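Local coordinates for nucleoporin nup120 (Schizosaccharomyces pombe, PDB 4GQ2), which serves as a structural component of the nuclear pore complex, the assembly through which transport into and out of the nucleus takes place, at residues Y890-L901 with A923-L934. Sequence-based numbering, arbitrary orientation.
Sequences YHHQNLLSCYYL and ADASKETDDEDL
Asn894, at the N-cap position of helix 895-909, turns its side chain across to the loop that joins helices 913-925 and 932-949 instead of capping its own helix, tying together two inter-helix turns of the HEAT-repeat region. The amide uses both its oxygen and its nitrogen on the backbone of Glu928 and Thr929. OD1 of Asn894 takes two N-H groups, Glu928 N at 2.8 Å and Thr929 N at 2.9 Å, the latter in the carbonyl plane on a lone pair, whereas the former is tilted from it. Its ND2 donates to Thr929 O (2.7 Å) in a nearly straight bond that lies close to the amide plane. With CG anti to the carbonyl carbon (chi1 -71°), the buried amide faces the loop while CB rests on Leu934 CD2 at 3.5 Å. A leucine here would probably leave both loop N-H groups and the Thr929 carbonyl without these partners, freeing the loop to shift.

The tightly packed part lies around Leu934 and Ala923. Leu934 lays CD1 over one face of the Tyr890 ring, a CH-pi contact offset toward the rim, and the Tyr890 side chain also touches Ala937 farther along helix 932-949. Where helices 895-909 and 913-925 meet, Ala923 CB fits against the backbone of the first helix, 3.5 Å from Ser897 O, beside Tyr900 CB.

The outer margin is looser and partly water-mediated. One water links NE2 of the exposed His891, weakly, to Asp931 OD2, while OD1 of the same Asp931, the N-cap residue of helix 932-949, accepts from Leu934 N. Another accepts from Leu896 N and donates weakly to Glu928 OE2. Deeper in, by contrast, a third water bridges Ser897 N and Ser926 O, and the buried Ser897 OG donates directly to Ala923 O at 2.6 Å, in the carbonyl plane on a lone pair.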
# COMPACT_ATOMS: atom_id res chain seq x y z
N TYR A 890 -19.18 -32.59 20.93
CA TYR A 890 -18.71 -33.95 21.18
C TYR A 890 -17.69 -34.04 22.33
O TYR A 890 -16.79 -34.90 22.32
CB TYR A 890 -18.25 -34.59 19.87
CG TYR A 890 -19.33 -34.45 18.80
CD1 TYR A 890 -20.61 -34.97 19.01
CD2 TYR A 890 -19.09 -33.77 17.61
CE1 TYR A 890 -21.62 -34.83 18.06
CE2 TYR A 890 -20.09 -33.62 16.65
CZ TYR A 890 -21.35 -34.16 16.88
OH TYR A 890 -22.35 -34.02 15.94
N HIS A 891 -17.85 -33.15 23.31
CA HIS A 891 -17.12 -33.18 24.60
C HIS A 891 -15.62 -33.21 24.47
O HIS A 891 -14.94 -33.93 25.21
CB HIS A 891 -17.61 -34.34 25.46
CG HIS A 891 -19.08 -34.64 25.30
ND1 HIS A 891 -20.04 -33.88 25.87
CD2 HIS A 891 -19.74 -35.63 24.57
CE1 HIS A 891 -21.25 -34.37 25.54
NE2 HIS A 891 -21.07 -35.44 24.75
N HIS A 892 -15.10 -32.43 23.53
CA HIS A 892 -13.66 -32.33 23.29
C HIS A 892 -12.96 -33.66 23.27
O HIS A 892 -11.84 -33.82 23.77
CB HIS A 892 -13.02 -31.34 24.27
CG HIS A 892 -13.64 -29.96 24.21
ND1 HIS A 892 -13.05 -28.94 23.57
CD2 HIS A 892 -14.85 -29.48 24.70
CE1 HIS A 892 -13.83 -27.84 23.67
NE2 HIS A 892 -14.93 -28.18 24.36
N GLN A 893 -13.63 -34.63 22.65
CA GLN A 893 -13.12 -35.98 22.49
C GLN A 893 -13.12 -36.29 21.01
O GLN A 893 -13.93 -35.72 20.26
CB GLN A 893 -14.05 -36.97 23.19
CG GLN A 893 -13.35 -37.97 24.10
CD GLN A 893 -13.42 -37.56 25.56
OE1 GLN A 893 -14.03 -38.25 26.37
NE2 GLN A 893 -12.80 -36.43 25.90
N ASN A 894 -12.25 -37.21 20.59
CA ASN A 894 -12.10 -37.58 19.18
C ASN A 894 -11.86 -36.34 18.33
O ASN A 894 -12.60 -36.06 17.38
CB ASN A 894 -13.33 -38.32 18.67
CG ASN A 894 -13.46 -39.72 19.25
OD1 ASN A 894 -12.51 -40.51 19.23
ND2 ASN A 894 -14.65 -40.05 19.73
N LEU A 895 -10.83 -35.58 18.69
CA LEU A 895 -10.62 -34.27 18.11
C LEU A 895 -10.15 -34.35 16.65
O LEU A 895 -10.57 -33.53 15.83
CB LEU A 895 -9.68 -33.43 18.98
CG LEU A 895 -10.20 -33.08 20.38
CD1 LEU A 895 -9.12 -32.46 21.27
CD2 LEU A 895 -11.42 -32.16 20.31
N LEU A 896 -9.33 -35.34 16.33
CA LEU A 896 -8.91 -35.55 14.94
C LEU A 896 -10.14 -35.67 14.06
O LEU A 896 -10.27 -34.95 13.07
CB LEU A 896 -8.03 -36.79 14.78
CG LEU A 896 -6.76 -36.67 13.91
CD1 LEU A 896 -6.33 -38.01 13.33
CD2 LEU A 896 -6.90 -35.64 12.79
N SER A 897 -11.05 -36.56 14.45
CA SER A 897 -12.31 -36.78 13.73
C SER A 897 -13.12 -35.50 13.61
O SER A 897 -13.65 -35.20 12.53
CB SER A 897 -13.15 -37.87 14.41
OG SER A 897 -12.62 -39.15 14.14
N CYS A 898 -13.22 -34.75 14.71
CA CYS A 898 -13.93 -33.46 14.74
C CYS A 898 -13.37 -32.50 13.68
O CYS A 898 -14.13 -31.85 12.96
CB CYS A 898 -13.83 -32.81 16.12
SG CYS A 898 -14.86 -33.59 17.39
N TYR A 899 -12.05 -32.45 13.60
CA TYR A 899 -11.34 -31.64 12.62
C TYR A 899 -11.70 -32.09 11.21
O TYR A 899 -12.10 -31.27 10.38
CB TYR A 899 -9.82 -31.70 12.89
CG TYR A 899 -8.95 -31.00 11.86
CD1 TYR A 899 -8.96 -29.61 11.74
CD2 TYR A 899 -8.08 -31.73 11.03
CE1 TYR A 899 -8.15 -28.97 10.82
CE2 TYR A 899 -7.27 -31.10 10.11
CZ TYR A 899 -7.31 -29.72 10.00
OH TYR A 899 -6.52 -29.07 9.08
N TYR A 900 -11.60 -33.39 10.94
CA TYR A 900 -11.96 -33.94 9.63
C TYR A 900 -13.44 -33.75 9.28
O TYR A 900 -13.78 -33.51 8.11
CB TYR A 900 -11.54 -35.41 9.49
CG TYR A 900 -10.05 -35.64 9.38
CD1 TYR A 900 -9.22 -34.75 8.70
CD2 TYR A 900 -9.46 -36.78 9.94
CE1 TYR A 900 -7.85 -34.97 8.59
CE2 TYR A 900 -8.10 -37.01 9.84
CZ TYR A 900 -7.30 -36.10 9.16
OH TYR A 900 -5.95 -36.33 9.06
N LEU A 901 -14.32 -33.85 10.28
CA LEU A 901 -15.74 -33.52 10.12
C LEU A 901 -15.91 -32.05 9.73
O LEU A 901 -16.64 -31.72 8.79
CB LEU A 901 -16.53 -33.78 11.40
CG LEU A 901 -18.00 -34.27 11.34
CD1 LEU A 901 -18.78 -33.79 12.55
CD2 LEU A 901 -18.74 -33.92 10.05
N ALA A 923 -12.81 -38.77 8.78
CA ALA A 923 -13.40 -38.54 10.11
C ALA A 923 -13.88 -39.85 10.72
O ALA A 923 -13.66 -40.10 11.91
CB ALA A 923 -14.55 -37.54 10.03
N ASP A 924 -14.51 -40.68 9.89
CA ASP A 924 -14.96 -42.01 10.30
C ASP A 924 -13.78 -42.90 10.70
O ASP A 924 -13.80 -43.51 11.77
CB ASP A 924 -15.76 -42.65 9.16
CG ASP A 924 -16.83 -43.60 9.67
OD1 ASP A 924 -16.51 -44.43 10.55
OD2 ASP A 924 -17.98 -43.52 9.18
N ALA A 925 -12.76 -42.96 9.84
CA ALA A 925 -11.55 -43.74 10.11
C ALA A 925 -10.74 -43.26 11.34
O ALA A 925 -9.98 -44.04 11.91
CB ALA A 925 -10.66 -43.77 8.87
N SER A 926 -10.92 -42.00 11.74
CA SER A 926 -10.06 -41.37 12.77
C SER A 926 -10.55 -41.45 14.22
O SER A 926 -9.85 -40.99 15.13
CB SER A 926 -9.79 -39.90 12.40
OG SER A 926 -8.98 -39.80 11.24
N LYS A 927 -11.74 -42.01 14.44
CA LYS A 927 -12.30 -42.14 15.79
C LYS A 927 -11.39 -42.99 16.67
O LYS A 927 -10.85 -44.00 16.23
CB LYS A 927 -13.71 -42.76 15.75
CG LYS A 927 -14.67 -42.09 14.78
CD LYS A 927 -16.13 -42.46 15.05
CE LYS A 927 -16.46 -43.90 14.69
NZ LYS A 927 -16.87 -44.08 13.27
N GLU A 928 -11.20 -42.55 17.91
CA GLU A 928 -10.37 -43.28 18.87
C GLU A 928 -11.18 -43.75 20.09
O GLU A 928 -10.74 -44.62 20.84
CB GLU A 928 -9.16 -42.43 19.30
CG GLU A 928 -9.51 -41.22 20.16
CD GLU A 928 -8.38 -40.22 20.26
OE1 GLU A 928 -7.22 -40.57 19.93
OE2 GLU A 928 -8.65 -39.07 20.68
N THR A 929 -12.36 -43.17 20.26
CA THR A 929 -13.20 -43.37 21.45
C THR A 929 -14.67 -43.41 21.04
O THR A 929 -15.10 -42.63 20.19
CB THR A 929 -12.94 -42.25 22.48
OG1 THR A 929 -11.70 -42.50 23.14
CG2 THR A 929 -14.05 -42.17 23.53
N ASP A 930 -15.42 -44.33 21.64
CA ASP A 930 -16.85 -44.50 21.34
C ASP A 930 -17.67 -43.25 21.63
O ASP A 930 -17.59 -42.68 22.72
CB ASP A 930 -17.42 -45.70 22.10
CG ASP A 930 -16.77 -47.01 21.69
OD1 ASP A 930 -15.54 -47.17 21.90
OD2 ASP A 930 -17.47 -47.90 21.17
N ASP A 931 -18.42 -42.83 20.62
CA ASP A 931 -19.37 -41.72 20.70
C ASP A 931 -20.39 -41.97 19.60
O ASP A 931 -20.08 -41.86 18.41
CB ASP A 931 -18.65 -40.37 20.48
CG ASP A 931 -19.55 -39.16 20.77
OD1 ASP A 931 -20.72 -39.13 20.33
OD2 ASP A 931 -19.06 -38.21 21.41
N GLU A 932 -21.60 -42.34 20.00
CA GLU A 932 -22.65 -42.67 19.04
C GLU A 932 -23.12 -41.41 18.32
O GLU A 932 -23.38 -41.43 17.11
CB GLU A 932 -23.83 -43.38 19.73
CG GLU A 932 -24.80 -44.05 18.77
CD GLU A 932 -26.02 -44.66 19.46
OE1 GLU A 932 -26.41 -44.17 20.54
OE2 GLU A 932 -26.59 -45.62 18.90
N ASP A 933 -23.22 -40.32 19.07
CA ASP A 933 -23.69 -39.06 18.52
C ASP A 933 -22.74 -38.56 17.44
O ASP A 933 -23.18 -38.01 16.42
CB ASP A 933 -23.85 -38.01 19.62
CG ASP A 933 -24.91 -38.39 20.64
OD1 ASP A 933 -26.06 -38.68 20.22
OD2 ASP A 933 -24.60 -38.41 21.85
N LEU A 934 -21.45 -38.77 17.68
CA LEU A 934 -20.42 -38.38 16.72
C LEU A 934 -20.45 -39.30 15.50
O LEU A 934 -20.39 -38.83 14.37
CB LEU A 934 -19.04 -38.39 17.38
CG LEU A 934 -17.80 -38.13 16.52
CD1 LEU A 934 -17.91 -36.87 15.67
CD2 LEU A 934 -16.59 -38.07 17.44
O HOH W 1 -21.42 -37.23 22.57
O HOH W 2 -8.49 -37.59 18.17
O HOH W 3 -10.52 -38.57 16.36